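Local coordinates for protein probable tagatose 6-phosphate kinase (Sinorhizobium meliloti, PDB 3TXV) that probably acts in carbohydrate metabolism, perhaps as a tagatose-6-phosphate kinase, and belongs to the GatZ/KbaZ-like family of tagatose-bisphosphate aldolase subunits, at residues A[97-100]-A[101-104]; A[103-106]-A[107-110]. All blocks are in the same frame, centred on the assembly; numbering follows the deposited sequence.

Contact 1. Residues A[97-100]-A[101-104]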
loop_
_atom_site.group_PDB
_atom_site.type_symbol
_atom_site.label_atom_id
_atom_site.label_comp_id
_atom_site.label_asym_id
_atom_site.label_seq_id
_atom_site.Cartn_x
_atom_site.Cartn_y
_atom_site.Cartn_z
ATOM N N GLY A 97 -3.763 5.823 -14.373
ATOM C CA GLY A 97 -3.323 5.955 -15.758
ATOM C C GLY A 97 -3.657 4.733 -16.580
ATOM O O GLY A 97 -4.537 3.966 -16.207
ATOM N N PRO A 98 -2.947 4.532 -17.708
ATOM C CA PRO A 98 -3.209 3.445 -18.673
ATOM C C PRO A 98 -2.821 2.039 -18.217
ATOM O O PRO A 98 -3.178 1.060 -18.885
ATOM C CB PRO A 98 -2.347 3.813 -19.880
ATOM C CG PRO A 98 -1.775 5.152 -19.631
ATOM C CD PRO A 98 -1.877 5.440 -18.161
ATOM N N ASN A 99 -2.100 1.913 -17.108
ATOM C CA ASN A 99 -1.575 0.602 -16.692
ATOM C C ASN A 99 -2.516 -0.608 -16.789
ATOM O O ASN A 99 -2.117 -1.639 -17.303
ATOM C CB ASN A 99 -0.977 0.679 -15.293
ATOM C CG ASN A 99 -0.240 -0.574 -14.915
ATOM O OD1 ASN A 99 0.930 -0.741 -15.258
ATOM N ND2 ASN A 99 -0.917 -1.470 -14.202
ATOM N N PRO A 100 -3.761 -0.509 -16.289
ATOM C CA PRO A 100 -4.550 -1.751 -16.309
ATOM C C PRO A 100 -5.036 -2.138 -17.699
ATOM O O PRO A 100 -5.734 -3.156 -17.854
ATOM C CB PRO A 100 -5.748 -1.426 -15.420
ATOM C CG PRO A 100 -5.318 -0.264 -14.625
ATOM C CD PRO A 100 -4.459 0.541 -15.538
ATOM N N TRP A 101 -4.668 -1.341 -18.697
ATOM C CA TRP A 101 -5.164 -1.550 -20.044
ATOM C C TRP A 101 -4.045 -1.341 -21.002
ATOM O O TRP A 101 -4.281 -1.027 -22.171
ATOM C CB TRP A 101 -6.275 -0.563 -20.370
ATOM C CG TRP A 101 -7.463 -0.716 -19.502
ATOM C CD1 TRP A 101 -8.391 -1.700 -19.558
ATOM C CD2 TRP A 101 -7.856 0.152 -18.440
ATOM N NE1 TRP A 101 -9.356 -1.503 -18.592
ATOM C CE2 TRP A 101 -9.045 -0.370 -17.891
ATOM C CE3 TRP A 101 -7.314 1.318 -17.889
ATOM C CZ2 TRP A 101 -9.696 0.226 -16.813
ATOM C CZ3 TRP A 101 -7.982 1.922 -16.830
ATOM C CH2 TRP A 101 -9.157 1.368 -16.305
ATOM N N LYS A 102 -2.824 -1.530 -20.511
ATOM C CA LYS A 102 -1.645 -1.219 -21.289
ATOM C C LYS A 102 -1.378 -2.202 -22.442
ATOM O O LYS A 102 -0.622 -1.914 -23.381
ATOM C CB LYS A 102 -0.452 -1.058 -20.369
ATOM C CG LYS A 102 0.108 -2.329 -19.799
ATOM C CD LYS A 102 1.342 -1.980 -18.965
ATOM C CE LYS A 102 2.380 -3.074 -18.983
ATOM N NZ LYS A 102 2.803 -3.261 -17.578
ATOM N N HIS A 103 -2.030 -3.352 -22.395
ATOM C CA HIS A 103 -1.976 -4.264 -23.538
ATOM C C HIS A 103 -2.721 -3.695 -24.742
ATOM O O HIS A 103 -2.460 -4.102 -25.879
ATOM C CB HIS A 103 -2.553 -5.613 -23.162
ATOM C CG HIS A 103 -3.888 -5.514 -22.512
ATOM N ND1 HIS A 103 -5.057 -5.815 -23.171
ATOM C CD2 HIS A 103 -4.246 -5.107 -21.271
ATOM C CE1 HIS A 103 -6.083 -5.630 -22.355
ATOM N NE2 HIS A 103 -5.618 -5.195 -21.198
ATOM N N LEU A 104 -3.640 -2.753 -24.491
ATOM C CA LEU A 104 -4.413 -2.100 -25.579
ATOM C C LEU A 104 -3.678 -0.961 -26.289
ATOM O O LEU A 104 -2.636 -0.492 -25.806
ATOM C CB LEU A 104 -5.788 -1.647 -25.091
ATOM C CG LEU A 104 -6.661 -2.798 -24.606
ATOM C CD1 LEU A 104 -7.948 -2.300 -23.891
ATOM C CD2 LEU A 104 -6.959 -3.776 -25.766
#
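Pro100 lies against the indole of Trp101 in the loop that follows strand 89-96 of the parallel eight-stranded (beta/alpha)8 barrel and leads to helix 106-121. The close-packed half of this local contact is a clear example of a proline-tryptophan CH-pi pair. Pro100 CB sits over one face of the indole, 4.0 Å from the centroid of the Trp101 six-membered ring and only 12° off the ring normal. Beside it Pro100 CD comes to 3.8 Å from Trp101 CE3. The indole is turned back over the preceding residue because Trp101 CG stands anti to its own carbonyl carbon (chi1 -63°). Gly97 O approaches the edge of the same ring, near its plane. Gln59 and Asp60 also touch the tryptophan, and Lys112 reaches it from helix 106-121.

The backbone turns through the short 3-10 segment at Asn99 and Pro100. Trp101 N donates to Pro98 O at 2.8 Å, tilted 32° from the carbonyl plane, whereas Lys102 N reaches Asn99 O over a longer 3.3 Å, from above that carbonyl. A type I turn from Trp101 to Leu104 then carries the chain onward.

The side chains on the other half are more loosely held, although the Lys102 backbone is hydrogen-bonded to that of Ala137. The exposed Lys102 side chain runs alongside that of Asn99 without a hydrogen bond, NZ stopping 3.9 Å from Asn99 OD1. Asn99 ND2 makes a weak hydrogen bond to Asn55. On the exposed His103, the imidazole turns an edge toward Pro100, with NE2 3.9 Å from Pro100 O.

Contact 2. Residues A[103-106]-A[107-110]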
loop_
_atom_site.group_PDB
_atom_site.type_symbol
_atom_site.label_atom_id
_atom_site.label_comp_id
_atom_site.label_asym_id
_atom_site.label_seq_id
_atom_site.Cartn_x
_atom_site.Cartn_y
_atom_site.Cartn_z
ATOM N N HIS A 103 -2.030 -3.352 -22.395
ATOM C CA HIS A 103 -1.976 -4.264 -23.538
ATOM C C HIS A 103 -2.721 -3.695 -24.742
ATOM O O HIS A 103 -2.460 -4.102 -25.879
ATOM C CB HIS A 103 -2.553 -5.613 -23.162
ATOM C CG HIS A 103 -3.888 -5.514 -22.512
ATOM N ND1 HIS A 103 -5.057 -5.815 -23.171
ATOM C CD2 HIS A 103 -4.246 -5.107 -21.271
ATOM C CE1 HIS A 103 -6.083 -5.630 -22.355
ATOM N NE2 HIS A 103 -5.618 -5.195 -21.198
ATOM N N LEU A 104 -3.640 -2.753 -24.491
ATOM C CA LEU A 104 -4.413 -2.100 -25.579
ATOM C C LEU A 104 -3.678 -0.961 -26.289
ATOM O O LEU A 104 -2.636 -0.492 -25.806
ATOM C CB LEU A 104 -5.788 -1.647 -25.091
ATOM C CG LEU A 104 -6.661 -2.798 -24.606
ATOM C CD1 LEU A 104 -7.948 -2.300 -23.891
ATOM C CD2 LEU A 104 -6.959 -3.776 -25.766
ATOM N N PRO A 105 -4.178 -0.554 -27.475
ATOM C CA PRO A 105 -3.575 0.611 -28.145
ATOM C C PRO A 105 -3.871 1.905 -27.371
ATOM O O PRO A 105 -4.947 2.038 -26.770
ATOM C CB PRO A 105 -4.246 0.622 -29.530
ATOM C CG PRO A 105 -4.742 -0.776 -29.731
ATOM C CD PRO A 105 -5.132 -1.254 -28.363
ATOM N N ALA A 106 -2.908 2.824 -27.414
ATOM C CA ALA A 106 -2.843 4.015 -26.585
ATOM C C ALA A 106 -4.105 4.866 -26.545
ATOM O O ALA A 106 -4.514 5.294 -25.473
ATOM C CB ALA A 106 -1.668 4.867 -27.019
ATOM N N ASP A 107 -4.727 5.151 -27.679
ATOM C CA ASP A 107 -5.873 6.019 -27.595
ATOM C C ASP A 107 -7.000 5.383 -26.775
ATOM O O ASP A 107 -7.755 6.093 -26.100
ATOM C CB ASP A 107 -6.357 6.530 -28.955
ATOM C CG ASP A 107 -7.456 7.605 -28.822
ATOM O OD1 ASP A 107 -8.622 7.260 -29.110
ATOM O OD2 ASP A 107 -7.180 8.763 -28.402
ATOM N N GLU A 108 -7.093 4.061 -26.810
ATOM C CA GLU A 108 -8.125 3.323 -26.090
ATOM C C GLU A 108 -7.691 3.167 -24.637
ATOM O O GLU A 108 -8.493 3.333 -23.710
ATOM C CB GLU A 108 -8.347 1.952 -26.741
ATOM C CG GLU A 108 -9.414 1.090 -26.075
ATOM C CD GLU A 108 -9.470 -0.349 -26.625
ATOM O OE1 GLU A 108 -8.668 -0.674 -27.548
ATOM O OE2 GLU A 108 -10.319 -1.142 -26.124
ATOM N N ALA A 109 -6.407 2.862 -24.439
ATOM C CA ALA A 109 -5.835 2.740 -23.104
ATOM C C ALA A 109 -6.051 4.034 -22.318
ATOM O O ALA A 109 -6.557 4.003 -21.198
ATOM C CB ALA A 109 -4.352 2.379 -23.189
HETATM N N MSE A 110 -5.694 5.164 -22.928
HETATM C CA MSE A 110 -5.928 6.470 -22.328
HETATM C C MSE A 110 -7.405 6.808 -22.173
HETATM O O MSE A 110 -7.738 7.586 -21.296
HETATM C CB MSE A 110 -5.227 7.581 -23.105
HETATM C CG MSE A 110 -3.770 7.717 -22.808
HETATM SE SE MSE A 110 -3.357 8.117 -20.943
HETATM C CE MSE A 110 -3.807 10.014 -20.933
#
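Pro105 O takes two backbone N-H groups across the junction of 103-106 and 107-110, where the helix begins. Ala109 N reaches Pro105 O at 2.9 Å in a nearly straight bond, with an N-H...O angle of 166°. Glu108 N lies equally near the same oxygen but is more bent, at 131°, and comes from above the carbonyl plane. One residue on, Met110 N donates to Ala106 O at 2.8 Å, so the repeating i to i+4 pattern is established within the first turn. Pro105 is still extended, while Ala106 already has helical backbone angles.

Among the side chains, Leu104 and Glu108 carry the contact. The carboxylate of Glu108 is brought back over Leu104 by an extended chain with CG anti to the backbone N (chi1 -180°). Its OE2 approaches Leu104 CD1 to 3.5 Å, and OE1 stands 3.7 Å from Pro105 CD, so both oxygens rest against aliphatic carbons. This is the N-terminal end of helix 106-121, the helix that follows strand 89-96 in the barrel, and Pro105 in the N-cap position is an instance of a residue whose carbonyl takes the first N-H groups of a helix. With an alanine in place of Leu104, the branched methyls would be gone, and the Glu108 carboxylate would probably lose part of its aliphatic backing and be freer to turn.

On the buried side the methyl of Ala109 sits 3.6 Å from Pro105 O. The side chain of the selenomethionine Met110 bends away from this turn and touches Arg151 and Leu155 of helix 145-161. Ala106 also touches Arg151, and together with Ala109 it packs on Cys136.

In the fold
Contacts 1 and 2 overlap along the chain at His103 and Leu104, with centres about 6 Å apart. Contact 1 is the loop leaving strand 89-96, and contact 2 is the entry into helix 106-121, so together they span one strand-to-helix connection of the barrel. They also pack on each other: Pro98 CG meets the selenium of Met110 at 3.6 Å, and Trp101 O lies as close to Ala109 CB. The first turn of the helix is thus laid against the loop that precedes it. That loop leaves the C-terminal end of a strand, where (beta/alpha)8 barrels carry their active sites, and the Asn99 side chain lies near, without touching, a possible, unconfirmed metal site.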